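Local coordinates for protein aromatic amino acid exporter YddG (Starkeya novella, PDB 5I20) that exports a broad range of amino acids, including threonine, methionine, lysine and glutamate, across the bacterial inner membrane, at residues L15-L20 and Y226-G231; A110-E115 and Y166-R171; F143-A146 and G152-A155. All coordinates share one frame; numbering follows the deposited sequence.

Contact 1: residues L15-L20 and Y226-G231. With OLC ((2R)-2,3-dihydroxypropyl (9Z)-octadec-9-enoate), chain G.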
loop_
_atom_site.group_PDB
_atom_site.type_symbol
_atom_site.label_atom_id
_atom_site.label_comp_id
_atom_site.label_asym_id
_atom_site.label_seq_id
_atom_site.Cartn_x
_atom_site.Cartn_y
_atom_site.Cartn_z
ATOM N N LEU A 15 -1.149 8.762 -2.608
ATOM C CA LEU A 15 -2.339 9.439 -3.115
ATOM C C LEU A 15 -3.240 8.470 -3.877
ATOM O O LEU A 15 -4.454 8.480 -3.703
ATOM C CB LEU A 15 -1.952 10.610 -4.018
ATOM C CG LEU A 15 -1.255 11.790 -3.340
ATOM C CD1 LEU A 15 -0.873 12.848 -4.363
ATOM C CD2 LEU A 15 -2.143 12.381 -2.256
ATOM N N LEU A 16 -2.638 7.630 -4.714
ATOM C CA LEU A 16 -3.404 6.685 -5.523
ATOM C C LEU A 16 -4.024 5.580 -4.668
ATOM O O LEU A 16 -5.135 5.132 -4.941
ATOM C CB LEU A 16 -2.521 6.082 -6.623
ATOM C CG LEU A 16 -2.184 7.019 -7.791
ATOM C CD1 LEU A 16 -1.094 6.426 -8.667
ATOM C CD2 LEU A 16 -3.427 7.324 -8.621
ATOM N N TRP A 17 -3.316 5.153 -3.626
ATOM C CA TRP A 17 -3.838 4.127 -2.726
ATOM C C TRP A 17 -4.957 4.676 -1.843
ATOM O O TRP A 17 -5.747 3.915 -1.289
ATOM C CB TRP A 17 -2.713 3.546 -1.866
ATOM C CG TRP A 17 -1.720 2.758 -2.667
ATOM C CD1 TRP A 17 -1.959 2.075 -3.824
ATOM C CD2 TRP A 17 -0.326 2.588 -2.381
ATOM N NE1 TRP A 17 -0.803 1.481 -4.272
ATOM C CE2 TRP A 17 0.215 1.784 -3.405
ATOM C CE3 TRP A 17 0.516 3.037 -1.358
ATOM C CZ2 TRP A 17 1.561 1.419 -3.437
ATOM C CZ3 TRP A 17 1.850 2.671 -1.389
ATOM C CH2 TRP A 17 2.359 1.870 -2.423
ATOM N N SER A 18 -5.027 5.997 -1.728
ATOM C CA SER A 18 -6.091 6.645 -0.969
ATOM C C SER A 18 -7.448 6.512 -1.664
ATOM O O SER A 18 -8.492 6.646 -1.023
ATOM C CB SER A 18 -5.769 8.127 -0.746
ATOM O OG SER A 18 -4.534 8.295 -0.071
ATOM N N THR A 19 -7.433 6.251 -2.972
ATOM C CA THR A 19 -8.675 6.169 -3.747
ATOM C C THR A 19 -9.290 4.767 -3.758
ATOM O O THR A 19 -10.343 4.557 -4.360
ATOM C CB THR A 19 -8.462 6.609 -5.219
ATOM O OG1 THR A 19 -7.694 5.617 -5.918
ATOM C CG2 THR A 19 -7.748 7.952 -5.292
ATOM N N LEU A 20 -8.636 3.816 -3.095
ATOM C CA LEU A 20 -9.072 2.419 -3.101
ATOM C C LEU A 20 -10.493 2.211 -2.588
ATOM O O LEU A 20 -11.287 1.502 -3.211
ATOM C CB LEU A 20 -8.112 1.565 -2.270
ATOM C CG LEU A 20 -6.784 1.214 -2.939
ATOM C CD1 LEU A 20 -5.906 0.400 -2.003
ATOM C CD2 LEU A 20 -7.038 0.464 -4.234
ATOM N N TYR A 226 4.913 1.631 -9.482
ATOM C CA TYR A 226 6.109 2.150 -10.136
ATOM C C TYR A 226 6.593 3.420 -9.447
ATOM O O TYR A 226 7.794 3.617 -9.270
ATOM C CB TYR A 226 5.843 2.415 -11.618
ATOM C CG TYR A 226 5.310 1.203 -12.345
ATOM C CD1 TYR A 226 6.171 0.284 -12.936
ATOM C CD2 TYR A 226 3.944 0.969 -12.428
ATOM C CE1 TYR A 226 5.682 -0.827 -13.596
ATOM C CE2 TYR A 226 3.449 -0.140 -13.085
ATOM C CZ TYR A 226 4.322 -1.034 -13.665
ATOM O OH TYR A 226 3.827 -2.136 -14.317
ATOM N N THR A 227 5.657 4.275 -9.050
ATOM C CA THR A 227 6.008 5.527 -8.390
ATOM C C THR A 227 6.452 5.263 -6.948
ATOM O O THR A 227 7.189 6.051 -6.361
ATOM C CB THR A 227 4.826 6.527 -8.424
ATOM O OG1 THR A 227 5.231 7.783 -7.876
ATOM C CG2 THR A 227 3.667 6.016 -7.627
ATOM N N TRP A 228 6.008 4.140 -6.391
ATOM C CA TRP A 228 6.434 3.707 -5.064
ATOM C C TRP A 228 7.837 3.116 -5.148
ATOM O O TRP A 228 8.669 3.316 -4.261
ATOM C CB TRP A 228 5.443 2.689 -4.494
ATOM C CG TRP A 228 5.733 2.215 -3.101
ATOM C CD1 TRP A 228 6.181 0.979 -2.736
ATOM C CD2 TRP A 228 5.572 2.960 -1.887
ATOM N NE1 TRP A 228 6.316 0.909 -1.372
ATOM C CE2 TRP A 228 5.949 2.109 -0.826
ATOM C CE3 TRP A 228 5.152 4.259 -1.593
ATOM C CZ2 TRP A 228 5.917 2.519 0.504
ATOM C CZ3 TRP A 228 5.122 4.664 -0.269
ATOM C CH2 TRP A 228 5.503 3.797 0.761
ATOM N N ASP A 229 8.092 2.395 -6.234
ATOM C CA ASP A 229 9.408 1.825 -6.491
ATOM C C ASP A 229 10.461 2.927 -6.585
ATOM O O ASP A 229 11.564 2.788 -6.052
ATOM C CB ASP A 229 9.390 0.988 -7.773
ATOM C CG ASP A 229 10.658 0.182 -7.962
ATOM O OD1 ASP A 229 10.855 -0.804 -7.224
ATOM O OD2 ASP A 229 11.454 0.526 -8.860
ATOM N N ILE A 230 10.110 4.023 -7.252
ATOM C CA ILE A 230 11.012 5.164 -7.385
ATOM C C ILE A 230 11.316 5.795 -6.025
ATOM O O ILE A 230 12.472 6.075 -5.708
ATOM C CB ILE A 230 10.428 6.235 -8.327
ATOM C CG1 ILE A 230 10.370 5.700 -9.760
ATOM C CG2 ILE A 230 11.258 7.513 -8.268
ATOM C CD1 ILE A 230 9.838 6.698 -10.770
ATOM N N GLY A 231 10.275 6.007 -5.225
ATOM C CA GLY A 231 10.440 6.569 -3.897
ATOM C C GLY A 231 11.280 5.697 -2.981
ATOM O O GLY A 231 12.068 6.204 -2.190
HETATM C C10 OLC G . -0.122 -0.958 0.497
HETATM C C9 OLC G . -0.367 -0.573 -0.920
HETATM C C11 OLC G . -0.349 -2.369 0.915
HETATM C C8 OLC G . -0.855 -1.587 -1.896
HETATM C C16 OLC G . -4.657 -2.165 3.554
HETATM C C12 OLC G . -0.751 -2.411 2.350
HETATM C C7 OLC G . -2.320 -1.427 -2.125
HETATM C C15 OLC G . -3.940 -3.428 3.210
HETATM C C13 OLC G . -1.585 -3.624 2.595
HETATM C C6 OLC G . -2.780 -2.422 -3.137
HETATM C C14 OLC G . -2.536 -3.367 3.713
HETATM C C5 OLC G . -3.840 -3.288 -2.545
HETATM C C4 OLC G . -4.583 -3.997 -3.629
HETATM C C3 OLC G . -5.766 -4.700 -3.050
HETATM C C2 OLC G . -6.616 -5.232 -4.154
#
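Trp17 and Trp228 meet through different first torsions: Trp17 carries its CG anti to the carbonyl carbon (chi1 -67°), whereas Trp228 carries its CG anti to the backbone nitrogen (chi1 -177°). In the resulting edge-to-face pair the rim of the Trp17 six-membered ring faces the five-membered ring of Trp228, with centroids 5.0 Å apart and planes at 60°. CH2 is the leading atom: Trp17 CH2 lies 3.4 Å from Trp228 CD2, offset toward the rim of the face it meets. Trp17 CZ3 follows alongside, 3.7 Å from Trp228 CE3, so one C-C edge of the benzo ring rests on the indole. Helices 3-17 and 224-234, which carry the pair, lie in the first and second EamA family regions of this basket-shaped DMT-superfamily transporter, so the buried rings link distant parts of the sequence; the centre of the contact lies about 7 Å from the centre of the chain. The monoolein chain lies over one face of Trp17, with OLC C9 3.5 Å from Trp17 CE2 and above the middle of the indole. Both indole nitrogens are satisfied, Trp17 NE1 by the carbonyl of Pro220 and Trp228 NE1 by the hydroxyl of Ser167, which probably limits rotation of the rings. Trp163 stacks with Trp228 and also meets Trp17. Thr19 OG1, in the type I turn from Trp17 to Leu20, donates to Leu16 O at 2.8 Å.

Contact 2: residues A110-E115 and Y166-R171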
loop_
_atom_site.group_PDB
_atom_site.type_symbol
_atom_site.label_atom_id
_atom_site.label_comp_id
_atom_site.label_asym_id
_atom_site.label_seq_id
_atom_site.Cartn_x
_atom_site.Cartn_y
_atom_site.Cartn_z
ATOM N N ALA A 110 16.010 1.662 9.345
ATOM C CA ALA A 110 17.234 1.795 10.130
ATOM C C ALA A 110 18.277 0.763 9.706
ATOM O O ALA A 110 19.459 0.908 10.009
ATOM C CB ALA A 110 16.929 1.662 11.614
ATOM N N PHE A 111 17.838 -0.276 9.002
ATOM C CA PHE A 111 18.751 -1.306 8.514
ATOM C C PHE A 111 19.422 -0.889 7.204
ATOM O O PHE A 111 20.349 -1.549 6.741
ATOM C CB PHE A 111 18.014 -2.636 8.320
ATOM C CG PHE A 111 17.484 -3.233 9.596
ATOM C CD1 PHE A 111 18.042 -2.905 10.822
ATOM C CD2 PHE A 111 16.425 -4.127 9.567
ATOM C CE1 PHE A 111 17.551 -3.455 11.996
ATOM C CE2 PHE A 111 15.931 -4.682 10.735
ATOM C CZ PHE A 111 16.494 -4.346 11.950
ATOM N N LEU A 112 18.949 0.202 6.607
ATOM C CA LEU A 112 19.563 0.729 5.390
ATOM C C LEU A 112 20.852 1.480 5.726
ATOM O O LEU A 112 20.856 2.350 6.598
ATOM C CB LEU A 112 18.591 1.644 4.643
ATOM C CG LEU A 112 17.297 0.988 4.156
ATOM C CD1 LEU A 112 16.404 1.991 3.434
ATOM C CD2 LEU A 112 17.607 -0.206 3.263
ATOM N N PRO A 113 21.949 1.142 5.031
ATOM C CA PRO A 113 23.291 1.675 5.300
ATOM C C PRO A 113 23.371 3.199 5.308
ATOM O O PRO A 113 23.956 3.770 6.228
ATOM C CB PRO A 113 24.126 1.103 4.151
ATOM C CG PRO A 113 23.422 -0.150 3.774
ATOM C CD PRO A 113 21.962 0.156 3.938
ATOM N N GLY A 114 22.795 3.846 4.302
ATOM C CA GLY A 114 22.878 5.292 4.193
ATOM C C GLY A 114 21.903 6.046 5.079
ATOM O O GLY A 114 22.143 7.201 5.432
ATOM N N GLU A 115 20.802 5.394 5.442
ATOM C CA GLU A 115 19.743 6.049 6.204
ATOM C C GLU A 115 20.029 6.086 7.705
ATOM O O GLU A 115 20.474 5.099 8.290
ATOM C CB GLU A 115 18.400 5.354 5.955
ATOM C CG GLU A 115 17.989 5.251 4.488
ATOM C CD GLU A 115 17.364 6.526 3.945
ATOM O OE1 GLU A 115 16.448 6.425 3.099
ATOM O OE2 GLU A 115 17.786 7.630 4.351
ATOM N N TYR A 166 9.354 -5.837 1.600
ATOM C CA TYR A 166 9.402 -5.581 0.164
ATOM C C TYR A 166 9.761 -4.128 -0.146
ATOM O O TYR A 166 10.585 -3.855 -1.018
ATOM C CB TYR A 166 8.063 -5.925 -0.494
ATOM C CG TYR A 166 7.952 -5.405 -1.907
ATOM C CD1 TYR A 166 8.556 -6.076 -2.964
ATOM C CD2 TYR A 166 7.256 -4.236 -2.185
ATOM C CE1 TYR A 166 8.467 -5.600 -4.260
ATOM C CE2 TYR A 166 7.159 -3.753 -3.474
ATOM C CZ TYR A 166 7.767 -4.438 -4.507
ATOM O OH TYR A 166 7.669 -3.956 -5.790
ATOM N N SER A 167 9.132 -3.202 0.570
ATOM C CA SER A 167 9.352 -1.776 0.348
ATOM C C SER A 167 10.767 -1.347 0.720
ATOM O O SER A 167 11.461 -0.704 -0.071
ATOM C CB SER A 167 8.342 -0.950 1.146
ATOM O OG SER A 167 7.016 -1.226 0.735
ATOM N N VAL A 168 11.186 -1.694 1.930
ATOM C CA VAL A 168 12.513 -1.329 2.412
ATOM C C VAL A 168 13.608 -2.032 1.611
ATOM O O VAL A 168 14.624 -1.422 1.274
ATOM C CB VAL A 168 12.664 -1.657 3.915
ATOM C CG1 VAL A 168 14.100 -1.464 4.374
ATOM C CG2 VAL A 168 11.716 -0.796 4.737
ATOM N N ALA A 169 13.393 -3.305 1.290
ATOM C CA ALA A 169 14.391 -4.079 0.552
ATOM C C ALA A 169 14.494 -3.644 -0.908
ATOM O O ALA A 169 15.435 -4.025 -1.609
ATOM C CB ALA A 169 14.080 -5.566 0.631
ATOM N N SER A 170 13.531 -2.850 -1.367
ATOM C CA SER A 170 13.567 -2.333 -2.731
ATOM C C SER A 170 14.777 -1.429 -2.951
ATOM O O SER A 170 15.302 -1.356 -4.065
ATOM C CB SER A 170 12.277 -1.578 -3.060
ATOM O OG SER A 170 11.172 -2.462 -3.103
ATOM N N ARG A 171 15.228 -0.749 -1.899
ATOM C CA ARG A 171 16.400 0.114 -2.021
ATOM C C ARG A 171 17.657 -0.704 -2.312
ATOM O O ARG A 171 18.575 -0.228 -2.976
ATOM C CB ARG A 171 16.599 0.959 -0.759
ATOM C CG ARG A 171 17.852 1.822 -0.803
ATOM C CD ARG A 171 17.710 3.077 0.031
ATOM N NE ARG A 171 16.718 3.986 -0.530
ATOM C CZ ARG A 171 16.884 5.299 -0.637
ATOM N NH1 ARG A 171 18.011 5.864 -0.221
ATOM N NH2 ARG A 171 15.924 6.047 -1.161
#
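Leu112 reaches from the cytoplasmic loop between helices 101-108 and 119-136 to touch Val168 and Arg171 at the cytoplasmic end of helix 150-169, so the contact joins segments from the two EamA family regions of this DMT-superfamily transporter at this membrane face. Its two methyls divide the work. Leu112 CD2 packs against Val168 CG1 at 3.9 Å, and Leu112 CD1 meets the aliphatic part of Arg171, 3.8 Å from Arg171 CD, the two side chains crossing at about a right angle. With CG anti to its carbonyl carbon (chi1 -62°), Leu112 directs this fork at the helix end. The polar component is looser. Glu115 OE1 stands over one face of the Arg171 guanidinium, toward its rim, and is 3.7 Å from Arg171 NH1. The carboxylate and guanidinium planes are only 20° apart, but the oxygen lies well out of the guanidinium plane and no N-H points at it, so this long salt bridge rests on charge alone; Glu115 is also poorly ordered. Stronger partners position both groups from outside: Arg3 forms a salt bridge with Glu115 OE2, and the carbonyl of Met232 takes the hydrogen bond from Arg171 NE. Val237 of helix 237-243 touches Leu112, Glu115 and Arg171 alike, while Ile105 and Phe108 pack on Val168. In the next layer, the backbone entering Arg171 is held by its N bonding to Val168 O at 3.3 Å, and one residue earlier Ser170 OG donates to Tyr166 O at 2.6 Å.

Contact 3: residues F143-A146 and G152-A155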
loop_
_atom_site.group_PDB
_atom_site.type_symbol
_atom_site.label_atom_id
_atom_site.label_comp_id
_atom_site.label_asym_id
_atom_site.label_seq_id
_atom_site.Cartn_x
_atom_site.Cartn_y
_atom_site.Cartn_z
ATOM N N PHE A 143 -13.966 -1.179 17.999
ATOM C CA PHE A 143 -12.951 -2.220 17.858
ATOM C C PHE A 143 -13.092 -3.326 18.900
ATOM O O PHE A 143 -12.785 -3.131 20.077
ATOM C CB PHE A 143 -11.550 -1.611 17.939
ATOM C CG PHE A 143 -11.058 -1.060 16.636
ATOM C CD1 PHE A 143 -11.495 -1.598 15.437
ATOM C CD2 PHE A 143 -10.165 -0.003 16.607
ATOM C CE1 PHE A 143 -11.046 -1.097 14.231
ATOM C CE2 PHE A 143 -9.714 0.505 15.404
ATOM C CZ PHE A 143 -10.155 -0.045 14.215
ATOM N N GLY A 144 -13.547 -4.491 18.450
ATOM C CA GLY A 144 -13.696 -5.643 19.320
ATOM C C GLY A 144 -12.829 -6.810 18.886
ATOM O O GLY A 144 -13.257 -7.658 18.102
ATOM N N PHE A 145 -11.603 -6.850 19.397
ATOM C CA PHE A 145 -10.677 -7.930 19.084
ATOM C C PHE A 145 -11.019 -9.188 19.872
ATOM O O PHE A 145 -10.930 -9.207 21.099
ATOM C CB PHE A 145 -9.236 -7.499 19.370
ATOM C CG PHE A 145 -8.685 -6.523 18.369
ATOM C CD1 PHE A 145 -8.990 -5.175 18.453
ATOM C CD2 PHE A 145 -7.858 -6.956 17.344
ATOM C CE1 PHE A 145 -8.486 -4.277 17.531
ATOM C CE2 PHE A 145 -7.349 -6.062 16.419
ATOM C CZ PHE A 145 -7.661 -4.721 16.515
ATOM N N ALA A 146 -11.411 -10.236 19.154
ATOM C CA ALA A 146 -11.826 -11.490 19.772
ATOM C C ALA A 146 -10.871 -12.628 19.407
ATOM O O ALA A 146 -10.388 -12.694 18.279
ATOM C CB ALA A 146 -13.247 -11.830 19.356
ATOM N N GLY A 152 -6.719 -14.488 11.667
ATOM C CA GLY A 152 -6.842 -13.391 10.728
ATOM C C GLY A 152 -5.919 -12.235 11.058
ATOM O O GLY A 152 -5.370 -11.598 10.162
ATOM N N TYR A 153 -5.750 -11.961 12.347
ATOM C CA TYR A 153 -4.860 -10.888 12.779
ATOM C C TYR A 153 -3.418 -11.215 12.406
ATOM O O TYR A 153 -2.660 -10.339 11.986
ATOM C CB TYR A 153 -4.968 -10.659 14.288
ATOM C CG TYR A 153 -6.368 -10.405 14.804
ATOM C CD1 TYR A 153 -7.317 -9.749 14.027
ATOM C CD2 TYR A 153 -6.737 -10.817 16.077
ATOM C CE1 TYR A 153 -8.601 -9.517 14.509
ATOM C CE2 TYR A 153 -8.009 -10.592 16.566
ATOM C CZ TYR A 153 -8.935 -9.941 15.780
ATOM O OH TYR A 153 -10.201 -9.722 16.277
ATOM N N LEU A 154 -3.045 -12.483 12.558
ATOM C CA LEU A 154 -1.697 -12.934 12.222
ATOM C C LEU A 154 -1.450 -12.824 10.721
ATOM O O LEU A 154 -0.394 -12.360 10.289
ATOM C CB LEU A 154 -1.475 -14.372 12.698
ATOM C CG LEU A 154 -1.555 -14.591 14.211
ATOM C CD1 LEU A 154 -1.386 -16.063 14.560
ATOM C CD2 LEU A 154 -0.521 -13.741 14.937
ATOM N N ALA A 155 -2.431 -13.253 9.932
ATOM C CA ALA A 155 -2.374 -13.097 8.484
ATOM C C ALA A 155 -2.233 -11.621 8.124
ATOM O O ALA A 155 -1.428 -11.251 7.269
ATOM C CB ALA A 155 -3.614 -13.691 7.832
#
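The chain from Phe145 to Ala146 is extended and passes the end of the Tyr153 side chain, which rises from helix 150-169; the closest pair of CA atoms, those of Phe145 and Tyr153, are 9.1 Å apart, so the long Tyr153 side chain must cross the gap. Tyr153 carries its CG anti to the carbonyl carbon (chi1 -54°), which turns the phenol toward the loop. Its hydroxyl accepts a hydrogen bond from the backbone of Ala146, with Ala146 N 3.2 Å from Tyr153 OH and an N-H...O angle of 146°, a moderately bent bond. The same oxygen comes within 3.4 Å of Phe145 CA, which places the phenol end against the main chain itself. The Phe145 ring then leans over one face of the phenol, toward its rim: Phe145 CD2 is 3.5 Å from Tyr153 CZ, while the ring centroids lie 5.1 Å apart. With the planes at 54° the rings meet obliquely. Ala146 O adds a further approach to the phenol, 3.6 Å from Tyr153 CE2. An alanine in place of Tyr153 would remove the phenol, and would probably leave Ala146 N without this acceptor and the Phe145 ring without the surface it leans on. The contact ties the periplasmic loop between helices 119-136 and 150-169 to the first turn of the latter; helix 91-98 flanks it, with Glu93 touching Phe145 and forming a weak hydrogen bond to the Tyr153 hydroxyl, and Phe143 resting on Ala92, Glu93 and Leu96.

Overall arrangement
Contact 1 lies in the buried core, contact 2 is partly buried near the cytoplasmic face, and contact 3 is on the periplasmic surface. Contacts 1 and 2 each link the first and second EamA family regions and touch each other, Trp228 NE1 lying 3.1 Å from Ser167 OG in a probable hydrogen bond, although their centres are 18 Å apart. Contacts 2 and 3 share helix 150-169 near its opposite ends, with centres 29 Å apart and no touch; contact 3 ties a loop to the helix that follows it. Chemistry changes with place: aromatic edge-to-face packing beside lipid in the core, aliphatic packing with a long charge pair at contact 2, and a hydroxyl-backbone bond with an oblique ring pair at contact 3.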